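PDB 1YQH: IG hypothetical 16092 from Bacillus cereus ATCC 14579, which is of unknown function but probably belongs with the thiamine-binding proteins and may bind thiamine or a similar small ligand. Local coordinates for residues F12-Q17 with V76-K81; Q7-F12 with T49-L54. One frame throughout, in Å; residues are numbered along the deposited sequence.

Contact 1. Residues F12-Q17 with V76-K81; sequences FSVVPQ and VITSIK
With CG1 of Val76 trans to its backbone N (chi1 -177°), that methyl reaches across to the neighbouring strand and meets CB of Val14 at 3.7 Å. Val14 sets its own CG1 beside its backbone N (chi1 -70°), which lays it alongside Thr78, the two side chains pointing the same way with CG1 3.7 Å from Thr78 OG1. That hydroxyl is bonded to Gln65 of helix 54-70. The strands run antiparallel, and two hydrogen-bonded pairs stitch them: Ser13 with Ser79, and Val15 with Ile77, where Ile77 N points almost straight at Val15 O (2.9 Å). On the face of Ser13 and Ser79 a water bonds to Ile77 O at 2.8 Å and to Ser79 OG at 2.7 Å, and weakly to Ser13 OG. Ser13 OG also bonds Glu47 of the same chain, while Ser79 OG reaches Lys81 of the second subunit. The opposite face, with Phe12, Val14, Pro16, Val76 and Thr78, lies against helices 23-36 and 54-70. Strand 75-84 is the edge of the sheet within the chain, and it pairs antiparallel with a strand of the second subunit, carrying the sheet across that interface.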
loop_
_atom_site.group_PDB
_atom_site.type_symbol
_atom_site.label_atom_id
_atom_site.label_comp_id
_atom_site.label_asym_id
_atom_site.label_seq_id
_atom_site.Cartn_x
_atom_site.Cartn_y
_atom_site.Cartn_z
ATOM N N PHE A 12 -6.201 -0.830 -6.710
ATOM C CA PHE A 12 -6.698 -1.353 -5.450
ATOM C C PHE A 12 -6.636 -2.859 -5.440
ATOM O O PHE A 12 -6.574 -3.517 -6.494
ATOM C CB PHE A 12 -8.148 -0.870 -5.190
ATOM C CG PHE A 12 -9.214 -1.734 -5.832
ATOM C CD1 PHE A 12 -9.939 -2.656 -5.063
ATOM C CD2 PHE A 12 -9.501 -1.627 -7.197
ATOM C CE1 PHE A 12 -10.926 -3.458 -5.634
ATOM C CE2 PHE A 12 -10.490 -2.424 -7.778
ATOM C CZ PHE A 12 -11.205 -3.343 -7.002
ATOM N N SER A 13 -6.665 -3.404 -4.235
ATOM C CA SER A 13 -6.803 -4.839 -4.067
ATOM C C SER A 13 -7.648 -5.132 -2.839
ATOM O O SER A 13 -7.732 -4.296 -1.933
ATOM C CB SER A 13 -5.423 -5.492 -3.955
ATOM O OG SER A 13 -4.677 -4.913 -2.905
ATOM N N VAL A 14 -8.270 -6.313 -2.830
ATOM C CA VAL A 14 -9.005 -6.813 -1.662
ATOM C C VAL A 14 -8.427 -8.159 -1.253
ATOM O O VAL A 14 -8.190 -9.031 -2.103
ATOM C CB VAL A 14 -10.531 -6.918 -1.949
ATOM C CG1 VAL A 14 -11.136 -5.521 -2.078
ATOM C CG2 VAL A 14 -10.785 -7.726 -3.228
ATOM N N VAL A 15 -8.151 -8.318 0.036
ATOM C CA VAL A 15 -7.674 -9.598 0.562
ATOM C C VAL A 15 -8.691 -10.010 1.614
ATOM O O VAL A 15 -8.719 -9.442 2.715
ATOM C CB VAL A 15 -6.285 -9.498 1.196
ATOM C CG1 VAL A 15 -5.810 -10.859 1.637
ATOM C CG2 VAL A 15 -5.297 -8.864 0.222
ATOM N N PRO A 16 -9.562 -10.957 1.261
ATOM C CA PRO A 16 -10.647 -11.367 2.148
ATOM C C PRO A 16 -10.286 -12.516 3.079
ATOM O O PRO A 16 -9.369 -13.295 2.783
ATOM C CB PRO A 16 -11.722 -11.821 1.160
ATOM C CG PRO A 16 -10.921 -12.427 0.024
ATOM C CD PRO A 16 -9.631 -11.629 -0.056
ATOM N N GLN A 17 -10.997 -12.589 4.201
ATOM C CA GLN A 17 -11.012 -13.776 5.047
ATOM C C GLN A 17 -12.407 -14.355 4.939
ATOM O O GLN A 17 -13.397 -13.677 5.261
ATOM C CB GLN A 17 -10.724 -13.416 6.503
ATOM C CG GLN A 17 -9.340 -12.864 6.740
ATOM C CD GLN A 17 -8.249 -13.892 6.498
ATOM O OE1 GLN A 17 -8.370 -15.062 6.891
ATOM N NE2 GLN A 17 -7.167 -13.452 5.875
ATOM N N VAL A 76 -12.280 -7.954 5.249
ATOM C CA VAL A 76 -11.503 -7.694 4.049
ATOM C C VAL A 76 -10.453 -6.665 4.393
ATOM O O VAL A 76 -10.749 -5.696 5.090
ATOM C CB VAL A 76 -12.387 -7.090 2.912
ATOM C CG1 VAL A 76 -11.565 -6.901 1.637
ATOM C CG2 VAL A 76 -13.630 -7.940 2.646
ATOM N N ILE A 77 -9.233 -6.873 3.899
ATOM C CA ILE A 77 -8.213 -5.831 3.957
ATOM C C ILE A 77 -8.123 -5.241 2.555
ATOM O O ILE A 77 -7.803 -5.954 1.582
ATOM C CB ILE A 77 -6.837 -6.379 4.396
ATOM C CG1 ILE A 77 -6.920 -7.132 5.730
ATOM C CG2 ILE A 77 -5.777 -5.248 4.434
ATOM C CD1 ILE A 77 -7.383 -6.279 6.943
ATOM N N THR A 78 -8.428 -3.951 2.448
ATOM C CA THR A 78 -8.513 -3.299 1.146
ATOM C C THR A 78 -7.389 -2.272 1.035
ATOM O O THR A 78 -7.218 -1.450 1.925
ATOM C CB THR A 78 -9.917 -2.650 0.964
ATOM O OG1 THR A 78 -10.934 -3.660 1.084
ATOM C CG2 THR A 78 -10.060 -1.947 -0.408
ATOM N N SER A 79 -6.628 -2.334 -0.056
ATOM C CA SER A 79 -5.519 -1.409 -0.286
ATOM C C SER A 79 -5.869 -0.548 -1.495
ATOM O O SER A 79 -6.445 -1.039 -2.466
ATOM C CB SER A 79 -4.219 -2.166 -0.572
ATOM O OG SER A 79 -3.880 -3.061 0.479
ATOM N N ILE A 80 -5.523 0.728 -1.429
ATOM C CA ILE A 80 -5.820 1.666 -2.503
ATOM C C ILE A 80 -4.599 2.550 -2.693
ATOM O O ILE A 80 -3.957 2.942 -1.711
ATOM C CB ILE A 80 -7.051 2.580 -2.166
ATOM C CG1 ILE A 80 -8.291 1.744 -1.822
ATOM C CG2 ILE A 80 -7.349 3.532 -3.336
ATOM C CD1 ILE A 80 -9.440 2.518 -1.170
ATOM N N LYS A 81 -4.262 2.837 -3.952
ATOM C CA LYS A 81 -3.281 3.871 -4.240
ATOM C C LYS A 81 -3.889 4.815 -5.276
ATOM O O LYS A 81 -4.434 4.358 -6.290
ATOM C CB LYS A 81 -1.993 3.265 -4.780
ATOM C CG LYS A 81 -0.783 4.176 -4.613
ATOM C CD LYS A 81 0.518 3.440 -4.919
ATOM C CE LYS A 81 1.028 2.590 -3.741
ATOM N NZ LYS A 81 1.617 3.389 -2.615
HETATM O O HOH W 1 -5.267 -5.375 0.434
#

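Contact 2. Residues Q7-F12 with T49-L54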
loop_
_atom_site.group_PDB
_atom_site.type_symbol
_atom_site.label_atom_id
_atom_site.label_comp_id
_atom_site.label_asym_id
_atom_site.label_seq_id
_atom_site.Cartn_x
_atom_site.Cartn_y
_atom_site.Cartn_z
ATOM N N GLN A 7 -9.497 13.366 -14.579
ATOM C CA GLN A 7 -9.402 11.959 -14.219
ATOM C C GLN A 7 -8.364 11.725 -13.131
ATOM O O GLN A 7 -7.413 12.494 -12.990
ATOM C CB GLN A 7 -9.051 11.114 -15.440
ATOM C CG GLN A 7 -10.258 10.735 -16.286
ATOM C CD GLN A 7 -9.876 10.044 -17.580
ATOM O OE1 GLN A 7 -10.612 9.199 -18.079
ATOM N NE2 GLN A 7 -8.723 10.398 -18.126
ATOM N N VAL A 8 -8.578 10.667 -12.361
ATOM C CA VAL A 8 -7.529 10.107 -11.513
ATOM C C VAL A 8 -7.203 8.723 -12.080
ATOM O O VAL A 8 -7.980 8.134 -12.855
ATOM C CB VAL A 8 -7.911 9.997 -9.989
ATOM C CG1 VAL A 8 -8.317 11.355 -9.432
ATOM C CG2 VAL A 8 -9.008 8.958 -9.743
ATOM N N THR A 9 -6.038 8.221 -11.710
ATOM C CA THR A 9 -5.703 6.826 -11.899
ATOM C C THR A 9 -5.525 6.246 -10.481
ATOM O O THR A 9 -5.041 6.933 -9.579
ATOM C CB THR A 9 -4.434 6.698 -12.782
ATOM O OG1 THR A 9 -4.708 7.278 -14.079
ATOM C CG2 THR A 9 -4.036 5.246 -12.974
HETATM N N MSE A 10 -5.953 5.005 -10.291
HETATM C CA MSE A 10 -5.986 4.382 -8.977
HETATM C C MSE A 10 -5.676 2.897 -9.159
HETATM O O MSE A 10 -5.931 2.340 -10.231
HETATM C CB MSE A 10 -7.398 4.553 -8.412
HETATM C CG MSE A 10 -7.614 4.075 -7.002
HETATM SE SE MSE A 10 -9.486 4.295 -6.550
HETATM C CE MSE A 10 -9.625 6.263 -6.609
ATOM N N SER A 11 -5.085 2.267 -8.146
ATOM C CA SER A 11 -5.107 0.822 -8.081
ATOM C C SER A 11 -5.671 0.385 -6.751
ATOM O O SER A 11 -5.652 1.150 -5.773
ATOM C CB SER A 11 -3.716 0.213 -8.317
ATOM O OG SER A 11 -2.828 0.530 -7.262
ATOM N N PHE A 12 -6.201 -0.830 -6.710
ATOM C CA PHE A 12 -6.698 -1.353 -5.450
ATOM C C PHE A 12 -6.636 -2.859 -5.440
ATOM O O PHE A 12 -6.574 -3.517 -6.494
ATOM C CB PHE A 12 -8.148 -0.870 -5.190
ATOM C CG PHE A 12 -9.214 -1.734 -5.832
ATOM C CD1 PHE A 12 -9.939 -2.656 -5.063
ATOM C CD2 PHE A 12 -9.501 -1.627 -7.197
ATOM C CE1 PHE A 12 -10.926 -3.458 -5.634
ATOM C CE2 PHE A 12 -10.490 -2.424 -7.778
ATOM C CZ PHE A 12 -11.205 -3.343 -7.002
ATOM N N THR A 49 -6.005 -1.820 -11.682
ATOM C CA THR A 49 -5.876 -0.400 -12.003
ATOM C C THR A 49 -7.210 0.104 -12.547
ATOM O O THR A 49 -7.837 -0.600 -13.341
ATOM C CB THR A 49 -4.788 -0.183 -13.075
ATOM O OG1 THR A 49 -3.562 -0.767 -12.620
ATOM C CG2 THR A 49 -4.577 1.325 -13.329
ATOM N N LEU A 50 -7.609 1.305 -12.117
ATOM C CA LEU A 50 -8.806 2.012 -12.588
ATOM C C LEU A 50 -8.454 3.415 -13.075
ATOM O O LEU A 50 -7.515 4.042 -12.571
ATOM C CB LEU A 50 -9.830 2.157 -11.450
ATOM C CG LEU A 50 -10.196 0.915 -10.637
ATOM C CD1 LEU A 50 -11.101 1.262 -9.457
ATOM C CD2 LEU A 50 -10.867 -0.138 -11.537
ATOM N N GLU A 51 -9.223 3.915 -14.045
ATOM C CA GLU A 51 -9.064 5.292 -14.493
ATOM C C GLU A 51 -10.446 5.921 -14.569
ATOM O O GLU A 51 -11.374 5.293 -15.055
ATOM C CB GLU A 51 -8.403 5.301 -15.874
ATOM C CG GLU A 51 -8.206 6.680 -16.470
ATOM C CD GLU A 51 -7.659 6.607 -17.887
ATOM O OE1 GLU A 51 -6.455 6.365 -18.048
ATOM O OE2 GLU A 51 -8.429 6.788 -18.844
ATOM N N GLY A 52 -10.578 7.152 -14.082
ATOM C CA GLY A 52 -11.858 7.854 -14.156
ATOM C C GLY A 52 -12.029 8.875 -13.053
ATOM O O GLY A 52 -11.053 9.381 -12.498
ATOM N N GLU A 53 -13.284 9.190 -12.764
ATOM C CA GLU A 53 -13.616 10.214 -11.778
ATOM C C GLU A 53 -13.363 9.716 -10.349
ATOM O O GLU A 53 -13.747 8.601 -9.991
ATOM C CB GLU A 53 -15.082 10.588 -11.947
ATOM C CG GLU A 53 -15.577 11.622 -10.981
ATOM C CD GLU A 53 -17.097 11.689 -10.927
ATOM O OE1 GLU A 53 -17.759 11.472 -11.980
ATOM O OE2 GLU A 53 -17.627 11.969 -9.832
ATOM N N LEU A 54 -12.723 10.551 -9.530
ATOM C CA LEU A 54 -12.356 10.143 -8.167
ATOM C C LEU A 54 -13.497 9.478 -7.385
ATOM O O LEU A 54 -13.322 8.380 -6.891
ATOM C CB LEU A 54 -11.816 11.339 -7.371
ATOM C CG LEU A 54 -11.403 11.065 -5.908
ATOM C CD1 LEU A 54 -10.276 10.009 -5.791
ATOM C CD2 LEU A 54 -11.012 12.368 -5.236
#
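Leu50 CD1 packs obliquely against the ring of Phe12, 4.0 Å from CD2, and farther along the same face the selenomethionine Met10 swings its CE to within 3.9 Å of Leu54 CD1. Met10 leaves the strand extended and bends only at its last torsion (chi3 -65°), which turns the methyl toward Leu54, the first residue of helix 54-70. Val8 continues this apolar row, its CG1 4.1 Å from Leu54 CB. The backbones join through two antiparallel hydrogen-bonded pairs, Met10 with Leu50 and Val8 with Gly52; Leu50 N to Met10 O is 2.7 Å and nearly straight. Gly52 sits at backbone angles (phi 153°, psi -157°) open only to a residue without a CB, and from there the chain turns through Glu53, the N-cap, into the helix. On the other face Thr9 and Thr49 cross with their CG2 methyls 4.0 Å apart, while Thr9 OG1 bonds Val90 O. Outermost, the extended Glu51 crosses Gln7 at a slant, and its OE1 accepts from Ile92 N. The chemistry is thus two-sided: an oily face closed by the helices, and a polar one where the chain after strand 75-84 holds Thr9 and Glu51, and Glu47 of the fourth subunit holds Ser11 OG.

Contacts 1 and 2 lie in one four-stranded antiparallel sheet, their centres about 15 Å apart, and share strand 8-17 and Phe12. Strand 75-84 runs along the whole length of strand 8-17 on one side, and 48-52 along its first half on the other. Along the chain the order is 7-12, 12-17, 49-54, 76-81, so the pairings interleave, with helix 23-36 before strand 48-52 and helix 54-70 after it; both helices pack on the sheet. The contacts also touch directly: Lys81 N probably bonds Ser11 O at 2.8 Å, and Ile80 packs on Met10. Contact 1 meets all three other subunits, so the sheet links the chain's core to the tetramer.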